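Local coordinates for acetyltransferase of GNAT family (Staphylococcus aureus subsp. aureus Mu50, PDB 3D8P), which probably transfers an acetyl group from acetyl-CoA to an acceptor not yet known, at residues Tyr128-Asn132 against Asn133-Glu137; Leu71-Leu74 against Asp75-Ser79; Lys32-Arg35 against Asp36-Pro39. All coordinates share one frame; numbering follows the deposited sequence.

Interaction 1 (Tyr128-Asn132 against Asn133-Glu137); sequences YFYSN and NGFRE. With EDO (1,2-ethanediol), chain F.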
loop_
_atom_site.group_PDB
_atom_site.type_symbol
_atom_site.label_atom_id
_atom_site.label_comp_id
_atom_site.label_asym_id
_atom_site.label_seq_id
_atom_site.Cartn_x
_atom_site.Cartn_y
_atom_site.Cartn_z
ATOM N N TYR A 128 -12.249 -4.450 6.091
ATOM C CA TYR A 128 -13.247 -5.140 5.293
ATOM C C TYR A 128 -12.780 -5.319 3.855
ATOM O O TYR A 128 -13.041 -6.359 3.252
ATOM C CB TYR A 128 -14.554 -4.372 5.294
ATOM C CG TYR A 128 -15.160 -4.182 6.661
ATOM C CD1 TYR A 128 -15.350 -5.262 7.526
ATOM C CD2 TYR A 128 -15.601 -2.924 7.073
ATOM C CE1 TYR A 128 -15.940 -5.088 8.780
ATOM C CE2 TYR A 128 -16.200 -2.741 8.319
ATOM C CZ TYR A 128 -16.362 -3.821 9.168
ATOM O OH TYR A 128 -16.955 -3.622 10.402
ATOM N N PHE A 129 -12.101 -4.310 3.306
ATOM C CA PHE A 129 -11.546 -4.419 1.955
ATOM C C PHE A 129 -10.553 -5.588 1.844
ATOM O O PHE A 129 -10.644 -6.401 0.929
ATOM C CB PHE A 129 -10.845 -3.116 1.522
ATOM C CG PHE A 129 -10.111 -3.241 0.210
ATOM C CD1 PHE A 129 -10.792 -3.132 -0.995
ATOM C CD2 PHE A 129 -8.753 -3.508 0.187
ATOM C CE1 PHE A 129 -10.125 -3.270 -2.208
ATOM C CE2 PHE A 129 -8.075 -3.644 -1.019
ATOM C CZ PHE A 129 -8.753 -3.527 -2.217
ATOM N N TYR A 130 -9.609 -5.667 2.775
ATOM C CA TYR A 130 -8.621 -6.749 2.737
ATOM C C TYR A 130 -9.304 -8.105 2.905
ATOM O O TYR A 130 -9.007 -9.020 2.166
ATOM C CB TYR A 130 -7.528 -6.555 3.789
ATOM C CG TYR A 130 -6.771 -5.254 3.651
ATOM C CD1 TYR A 130 -6.151 -4.921 2.460
ATOM C CD2 TYR A 130 -6.649 -4.369 4.723
ATOM C CE1 TYR A 130 -5.446 -3.748 2.320
ATOM C CE2 TYR A 130 -5.942 -3.185 4.584
ATOM C CZ TYR A 130 -5.345 -2.878 3.365
ATOM O OH TYR A 130 -4.627 -1.705 3.190
ATOM N N SER A 131 -10.244 -8.211 3.847
ATOM C CA SER A 131 -10.978 -9.437 4.080
ATOM C C SER A 131 -11.782 -9.896 2.871
ATOM O O SER A 131 -12.016 -11.090 2.691
ATOM C CB SER A 131 -11.942 -9.255 5.250
ATOM O OG SER A 131 -11.237 -9.067 6.463
ATOM N N ASN A 132 -12.258 -8.938 2.086
ATOM C CA ASN A 132 -13.053 -9.220 0.898
ATOM C C ASN A 132 -12.188 -9.440 -0.347
ATOM O O ASN A 132 -12.712 -9.844 -1.394
ATOM C CB ASN A 132 -14.036 -8.075 0.642
ATOM C CG ASN A 132 -15.128 -7.997 1.688
ATOM O OD1 ASN A 132 -15.502 -8.995 2.293
ATOM N ND2 ASN A 132 -15.655 -6.802 1.895
ATOM N N ASN A 133 -10.879 -9.207 -0.214
ATOM C CA ASN A 133 -9.941 -9.361 -1.310
ATOM C C ASN A 133 -8.794 -10.324 -1.047
ATOM O O ASN A 133 -7.658 -10.049 -1.405
ATOM C CB ASN A 133 -9.457 -7.978 -1.784
ATOM C CG ASN A 133 -10.542 -7.235 -2.539
ATOM O OD1 ASN A 133 -10.817 -7.543 -3.695
ATOM N ND2 ASN A 133 -11.195 -6.287 -1.875
ATOM N N GLY A 134 -9.123 -11.457 -0.439
ATOM C CA GLY A 134 -8.229 -12.614 -0.331
ATOM C C GLY A 134 -7.266 -12.655 0.835
ATOM O O GLY A 134 -6.398 -13.517 0.882
ATOM N N PHE A 135 -7.411 -11.719 1.767
ATOM C CA PHE A 135 -6.523 -11.618 2.915
ATOM C C PHE A 135 -7.139 -12.271 4.138
ATOM O O PHE A 135 -8.297 -12.040 4.449
ATOM C CB PHE A 135 -6.187 -10.152 3.247
ATOM C CG PHE A 135 -5.223 -9.528 2.308
ATOM C CD1 PHE A 135 -5.663 -8.980 1.109
ATOM C CD2 PHE A 135 -3.858 -9.470 2.631
ATOM C CE1 PHE A 135 -4.749 -8.415 0.222
ATOM C CE2 PHE A 135 -2.948 -8.894 1.775
ATOM C CZ PHE A 135 -3.387 -8.372 0.557
ATOM N N ARG A 136 -6.346 -13.067 4.847
ATOM C CA ARG A 136 -6.813 -13.644 6.108
ATOM C C ARG A 136 -6.097 -12.900 7.221
ATOM O O ARG A 136 -4.991 -12.427 7.018
ATOM C CB ARG A 136 -6.551 -15.156 6.154
ATOM C CG ARG A 136 -5.083 -15.566 6.273
ATOM C CD ARG A 136 -4.963 -17.079 6.148
ATOM N NE ARG A 136 -3.587 -17.529 6.347
ATOM C CZ ARG A 136 -3.059 -17.784 7.531
ATOM N NH1 ARG A 136 -3.784 -17.666 8.629
ATOM N NH2 ARG A 136 -1.801 -18.168 7.611
ATOM N N GLU A 137 -6.735 -12.767 8.373
ATOM C CA GLU A 137 -6.108 -12.141 9.537
ATOM C C GLU A 137 -5.216 -13.119 10.238
ATOM O O GLU A 137 -5.611 -14.266 10.478
ATOM C CB GLU A 137 -7.138 -11.571 10.541
ATOM C CG GLU A 137 -6.462 -10.621 11.541
ATOM C CD GLU A 137 -7.401 -9.778 12.383
ATOM O OE1 GLU A 137 -8.617 -9.944 12.267
ATOM O OE2 GLU A 137 -6.901 -8.917 13.158
HETATM C C1 EDO F . -4.226 2.311 5.013
HETATM O O1 EDO F . -2.977 2.129 4.323
HETATM C C2 EDO F . -5.058 1.042 4.972
HETATM O O2 EDO F . -4.440 0.005 5.758
HETATM O O HOH W 1 -11.843 -12.506 0.324
HETATM O O HOH W 2 -9.850 -11.609 6.643
#
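Asn133 folds its amide back against the ring and backbone of Phe129, one turn earlier. Its ND2 donates to Phe129 O at 2.9 Å through a fairly straight bond (156° at the hydrogen), which lies close to the plane of the amide. The same ND2 sits over one face of the Phe129 ring, displaced toward the rim, with CE1 as its nearest ring atom at 3.2 Å. Phe129 CG is anti to the backbone N (chi1 173°), which brings the ring beside its own carbonyl, so one amide nitrogen can meet both.

Backbone bonds close the turn. Tyr130 O takes two donors from opposite faces of its carbonyl plane: Asn133 N at 3.0 Å and Phe135 N at 3.2 Å. The six-residue loop from Phe135 N to Tyr130 O, with Gly134 at positive phi, resembles a Schellman motif. In place of the inner direct bond is a water, which donates to Ser131 O and accepts from Gly134 N. A second water links Ser131 OG to Phe135 O. The turn takes the chain from helix 124-132 into strand 136-138, the late helix-to-strand connection of the GNAT fold, and sets Phe135 against Tyr130 of the helix.

Among the aromatic contacts, Tyr130 turns an edge to the face of Phe135, with ring centroids 5.6 Å apart and planes at 67°, while the two CB atoms touch at 3.9 Å. Phe135 also packs on Leu100 of helix 95-109 and on Ile115 and Leu117. At its far end Tyr130 OH hydrogen-bonds O2 of 1,2-ethanediol at 3.1 Å. That molecule, probably from the crystallisation liquor, is also held by Thr119 OG1 and Met84 O, between the parallel strands 78-86 and 114-119, where GNAT enzymes commonly admit acetyl-CoA.

Interaction 2 (Leu71-Leu74 against Asp75-Ser79); sequences LIRL and DNNMS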
loop_
_atom_site.group_PDB
_atom_site.type_symbol
_atom_site.label_atom_id
_atom_site.label_comp_id
_atom_site.label_asym_id
_atom_site.label_seq_id
_atom_site.Cartn_x
_atom_site.Cartn_y
_atom_site.Cartn_z
ATOM N N LEU A 71 4.627 -1.895 -2.289
ATOM C CA LEU A 71 4.990 -3.242 -1.909
ATOM C C LEU A 71 6.471 -3.296 -1.644
ATOM O O LEU A 71 7.288 -2.812 -2.473
ATOM C CB LEU A 71 4.661 -4.259 -3.016
ATOM C CG LEU A 71 4.819 -5.740 -2.625
ATOM C CD1 LEU A 71 3.528 -6.333 -2.066
ATOM C CD2 LEU A 71 5.306 -6.592 -3.753
ATOM N N ILE A 72 6.840 -3.872 -0.499
ATOM C CA ILE A 72 8.247 -4.211 -0.268
ATOM C C ILE A 72 8.447 -5.720 -0.346
ATOM O O ILE A 72 7.602 -6.516 0.035
ATOM C CB ILE A 72 8.870 -3.620 1.044
ATOM C CG1 ILE A 72 8.134 -4.099 2.279
ATOM C CG2 ILE A 72 8.900 -2.076 0.978
ATOM C CD1 ILE A 72 8.910 -3.901 3.598
ATOM N N ARG A 73 9.607 -6.096 -0.838
ATOM C CA ARG A 73 10.003 -7.461 -0.931
ATOM C C ARG A 73 10.703 -7.918 0.362
ATOM O O ARG A 73 11.605 -7.258 0.853
ATOM C CB ARG A 73 10.897 -7.626 -2.162
ATOM C CG ARG A 73 11.337 -9.043 -2.349
ATOM C CD ARG A 73 11.547 -9.407 -3.782
ATOM N NE ARG A 73 11.490 -10.865 -3.898
ATOM C CZ ARG A 73 11.267 -11.528 -5.029
ATOM N NH1 ARG A 73 11.059 -10.868 -6.164
ATOM N NH2 ARG A 73 11.233 -12.859 -5.015
ATOM N N LEU A 74 10.247 -9.038 0.927
ATOM C CA LEU A 74 10.828 -9.608 2.158
ATOM C C LEU A 74 11.723 -10.763 1.774
ATOM O O LEU A 74 11.856 -11.039 0.600
ATOM C CB LEU A 74 9.727 -10.133 3.070
ATOM C CG LEU A 74 8.588 -9.187 3.436
ATOM C CD1 LEU A 74 7.650 -9.936 4.386
ATOM C CD2 LEU A 74 9.140 -7.863 4.042
ATOM N N ASP A 75 12.328 -11.436 2.756
ATOM C CA ASP A 75 13.089 -12.679 2.503
ATOM C C ASP A 75 12.105 -13.825 2.175
ATOM O O ASP A 75 10.910 -13.697 2.376
ATOM C CB ASP A 75 13.932 -13.094 3.733
ATOM C CG ASP A 75 15.147 -13.976 3.370
ATOM O OD1 ASP A 75 15.383 -14.284 2.170
ATOM O OD2 ASP A 75 15.915 -14.350 4.288
ATOM N N ASN A 76 12.615 -14.922 1.638
ATOM C CA ASN A 76 11.822 -16.143 1.453
ATOM C C ASN A 76 10.625 -15.934 0.488
ATOM O O ASN A 76 9.541 -16.518 0.657
ATOM C CB ASN A 76 11.367 -16.667 2.835
ATOM C CG ASN A 76 10.648 -18.035 2.783
ATOM O OD1 ASN A 76 11.143 -19.015 2.208
ATOM N ND2 ASN A 76 9.492 -18.105 3.442
ATOM N N ASN A 77 10.855 -15.067 -0.494
ATOM C CA ASN A 77 9.921 -14.739 -1.556
ATOM C C ASN A 77 8.560 -14.238 -1.097
ATOM O O ASN A 77 7.573 -14.393 -1.813
ATOM C CB ASN A 77 9.765 -15.908 -2.532
ATOM C CG ASN A 77 11.061 -16.257 -3.196
ATOM O OD1 ASN A 77 11.784 -15.374 -3.666
ATOM N ND2 ASN A 77 11.395 -17.546 -3.208
HETATM N N MSE A 78 8.527 -13.590 0.066
HETATM C CA MSE A 78 7.313 -12.974 0.528
HETATM C C MSE A 78 7.402 -11.459 0.297
HETATM O O MSE A 78 8.396 -10.946 -0.210
HETATM C CB MSE A 78 7.075 -13.330 1.990
HETATM C CG MSE A 78 6.873 -14.816 2.260
HETATM SE SE MSE A 78 5.216 -15.399 1.447
HETATM C CE MSE A 78 4.853 -16.979 2.477
ATOM N N SER A 79 6.343 -10.751 0.663
ATOM C CA SER A 79 6.274 -9.301 0.438
ATOM C C SER A 79 5.369 -8.659 1.476
ATOM O O SER A 79 4.604 -9.361 2.149
ATOM C CB SER A 79 5.717 -9.024 -0.947
ATOM O OG SER A 79 4.379 -9.478 -1.046
HETATM O O HOH W 3 12.740 -12.905 -1.385
#
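Arg73 and Asn77 lie side by side at the hairpin turn, pointing the same way. With CG anti to the backbone N (chi1 -179°) and a bend at chi2 (149°), the Arg73 chain carries its guanidinium to Asn77. Arg73 NH2 gives a somewhat bent hydrogen bond to Asn77 OD1 at 2.9 Å; the oxygen lies in the guanidinium plane, while the amide is turned steeply, 73° from that plane. Along the backbone, Leu74 N donates to Met78 O at 2.9 Å. A water bridges the two arms, donating to Leu74 O, accepting from Asn77 N and, weakly, from Arg73 NE.

The turn sets these groups in position. It is a type I' beta turn from Asp75 to Met78 (modelled as selenomethionine), with Asn76 and Asn77 both at positive phi and a weak closing bond from Met78 N to Asp75 O. Asp75 OD1 adds a weak bond from Asn76 N. Further in, Arg73 and Ser79 form an antiparallel non-hydrogen-bonded pair, and Leu71 CD1 rests on Ser79 OG at 3.4 Å. That hydroxyl is itself engaged with Gly114 O. On the other flank Leu74 CG packs over Ser79 CA at 3.8 Å.

Arg73 NH1 reaches Gln110 O, just past helix 95-109, and Leu71 packs on Val103 and Cys107 of that helix. The hairpin joins strands 65-73 and 78-86, the latter flanked on its other side by strand 114-119.

Interaction 3 (Lys32-Arg35 against Asp36-Pro39); sequences KIDR and DDQP. With CA (calcium ion), chain C.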
loop_
_atom_site.group_PDB
_atom_site.type_symbol
_atom_site.label_atom_id
_atom_site.label_comp_id
_atom_site.label_asym_id
_atom_site.label_seq_id
_atom_site.Cartn_x
_atom_site.Cartn_y
_atom_site.Cartn_z
ATOM N N LYS A 32 -2.199 9.930 14.680
ATOM C CA LYS A 32 -1.090 10.714 15.234
ATOM C C LYS A 32 0.168 10.264 14.488
ATOM O O LYS A 32 0.841 9.293 14.847
ATOM C CB LYS A 32 -0.976 10.559 16.772
ATOM C CG LYS A 32 -2.037 11.338 17.580
ATOM N N ILE A 33 0.429 10.926 13.375
ATOM C CA ILE A 33 1.549 10.544 12.509
ATOM C C ILE A 33 1.867 11.758 11.677
ATOM O O ILE A 33 0.977 12.551 11.368
ATOM C CB ILE A 33 1.166 9.390 11.573
ATOM C CG1 ILE A 33 2.426 8.712 11.029
ATOM C CG2 ILE A 33 0.221 9.906 10.452
ATOM C CD1 ILE A 33 2.184 7.390 10.281
ATOM N N ASP A 34 3.123 11.944 11.312
ATOM C CA ASP A 34 3.415 13.065 10.429
ATOM C C ASP A 34 4.494 12.735 9.417
ATOM O O ASP A 34 4.811 11.578 9.249
ATOM C CB ASP A 34 3.616 14.383 11.212
ATOM C CG ASP A 34 4.665 14.291 12.259
ATOM O OD1 ASP A 34 5.510 13.394 12.153
ATOM O OD2 ASP A 34 4.639 15.123 13.186
ATOM N N ARG A 35 5.016 13.726 8.703
ATOM C CA ARG A 35 5.946 13.432 7.621
ATOM C C ARG A 35 7.248 12.777 8.084
ATOM O O ARG A 35 7.734 11.832 7.454
ATOM C CB ARG A 35 6.221 14.706 6.832
ATOM C CG ARG A 35 7.279 14.561 5.758
ATOM C CD ARG A 35 7.240 15.719 4.817
ATOM N NE ARG A 35 8.240 15.559 3.777
ATOM C CZ ARG A 35 8.206 16.179 2.603
ATOM N NH1 ARG A 35 7.219 17.021 2.294
ATOM N NH2 ARG A 35 9.160 15.945 1.720
ATOM N N ASP A 36 7.788 13.247 9.207
ATOM C CA ASP A 36 9.065 12.735 9.696
ATOM C C ASP A 36 8.953 11.360 10.369
ATOM O O ASP A 36 9.984 10.798 10.742
ATOM C CB ASP A 36 9.839 13.800 10.527
ATOM C CG ASP A 36 9.152 14.167 11.851
ATOM O OD1 ASP A 36 8.375 13.342 12.362
ATOM O OD2 ASP A 36 9.405 15.276 12.394
ATOM N N ASP A 37 7.734 10.822 10.494
ATOM C CA ASP A 37 7.520 9.437 10.918
ATOM C C ASP A 37 7.585 8.486 9.732
ATOM O O ASP A 37 7.603 7.268 9.913
ATOM C CB ASP A 37 6.148 9.271 11.592
ATOM C CG ASP A 37 6.037 10.039 12.902
ATOM O OD1 ASP A 37 7.007 10.010 13.689
ATOM O OD2 ASP A 37 4.982 10.665 13.162
ATOM N N GLN A 38 7.648 9.027 8.513
ATOM C CA GLN A 38 7.521 8.207 7.309
ATOM C C GLN A 38 8.633 8.491 6.315
ATOM O O GLN A 38 8.364 8.860 5.173
ATOM C CB GLN A 38 6.156 8.474 6.679
ATOM C CG GLN A 38 5.014 8.416 7.717
ATOM C CD GLN A 38 3.646 8.630 7.120
ATOM O OE1 GLN A 38 3.085 7.730 6.499
ATOM N NE2 GLN A 38 3.090 9.813 7.333
ATOM N N PRO A 39 9.897 8.286 6.740
ATOM C CA PRO A 39 11.034 8.545 5.853
ATOM C C PRO A 39 11.026 7.776 4.529
ATOM O O PRO A 39 11.600 8.259 3.573
ATOM C CB PRO A 39 12.252 8.161 6.714
ATOM C CG PRO A 39 11.677 7.276 7.844
ATOM C CD PRO A 39 10.328 7.809 8.082
HETATM CA CA CA C . 6.615 12.780 14.270
#
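A calcium site joins Asp34 to Asp36 and Asp37, all within one short loop. Asp34 OD1 is the closest ligand, 2.5 Å from the ion, and Asp36 OD1 follows at 2.7 Å. Asp37 approaches with both OD1 and OD2, each at a long 2.9 Å from the calcium, so its hold is probably the looser. The carboxylate planes of Asp34 and Asp37 are nearly parallel, 17° apart, whereas that of Asp36 stands almost perpendicular to that of Asp34. The ion probably offsets the repulsion between Asp34 OD1 and Asp36 OD1, 2.9 Å apart. Asp34 and Asp36 both set CG between the backbone N and the carbonyl carbon (chi1 55° and 67°), which lets each send an oxygen to the metal.

Hydrogen bonds within the loop brace these ligands. Asp37 OD2, besides binding calcium, accepts from Asp34 N on its anti side. Asp34 O takes Gln38 NE2 at 3.1 Å and Asp37 N at 3.3 Å, from opposite faces of its plane, and Gln38 N closes on Arg35 O. Ile33 CD1 lies across the Gln38 amide, whose OE1 is also held by Gln25 and Lys83. Arg35 turns instead to salt bridges with Glu42 and Glu15.

On the surface between helices 14-28 and 44-49, this loop, with its 3-10 turn through Asp36-Asp37, is consistent with the clusters of aspartates that commonly surround calcium in proteins.

In the fold
Interactions 1 and 2 belong to the same mixed sheet, their centres about 19 Å apart, and both rest on helix 95-109 and strand 114-119: Ile115 touches Phe135 in the one and Leu71 and Ser79 in the other. Each is partly buried, with apolar side chains inward and water-bridged turns outward, yet interaction 1 relies on aromatic rings and a helix end, interaction 2 on a hairpin turn with an arginine-asparagine bond. Interaction 3 is a surface contact, with centres about 26 Å from interaction 1 and 23 Å from interaction 2; it lies in a loop off the sheet, where charge and a metal ion take over from packing.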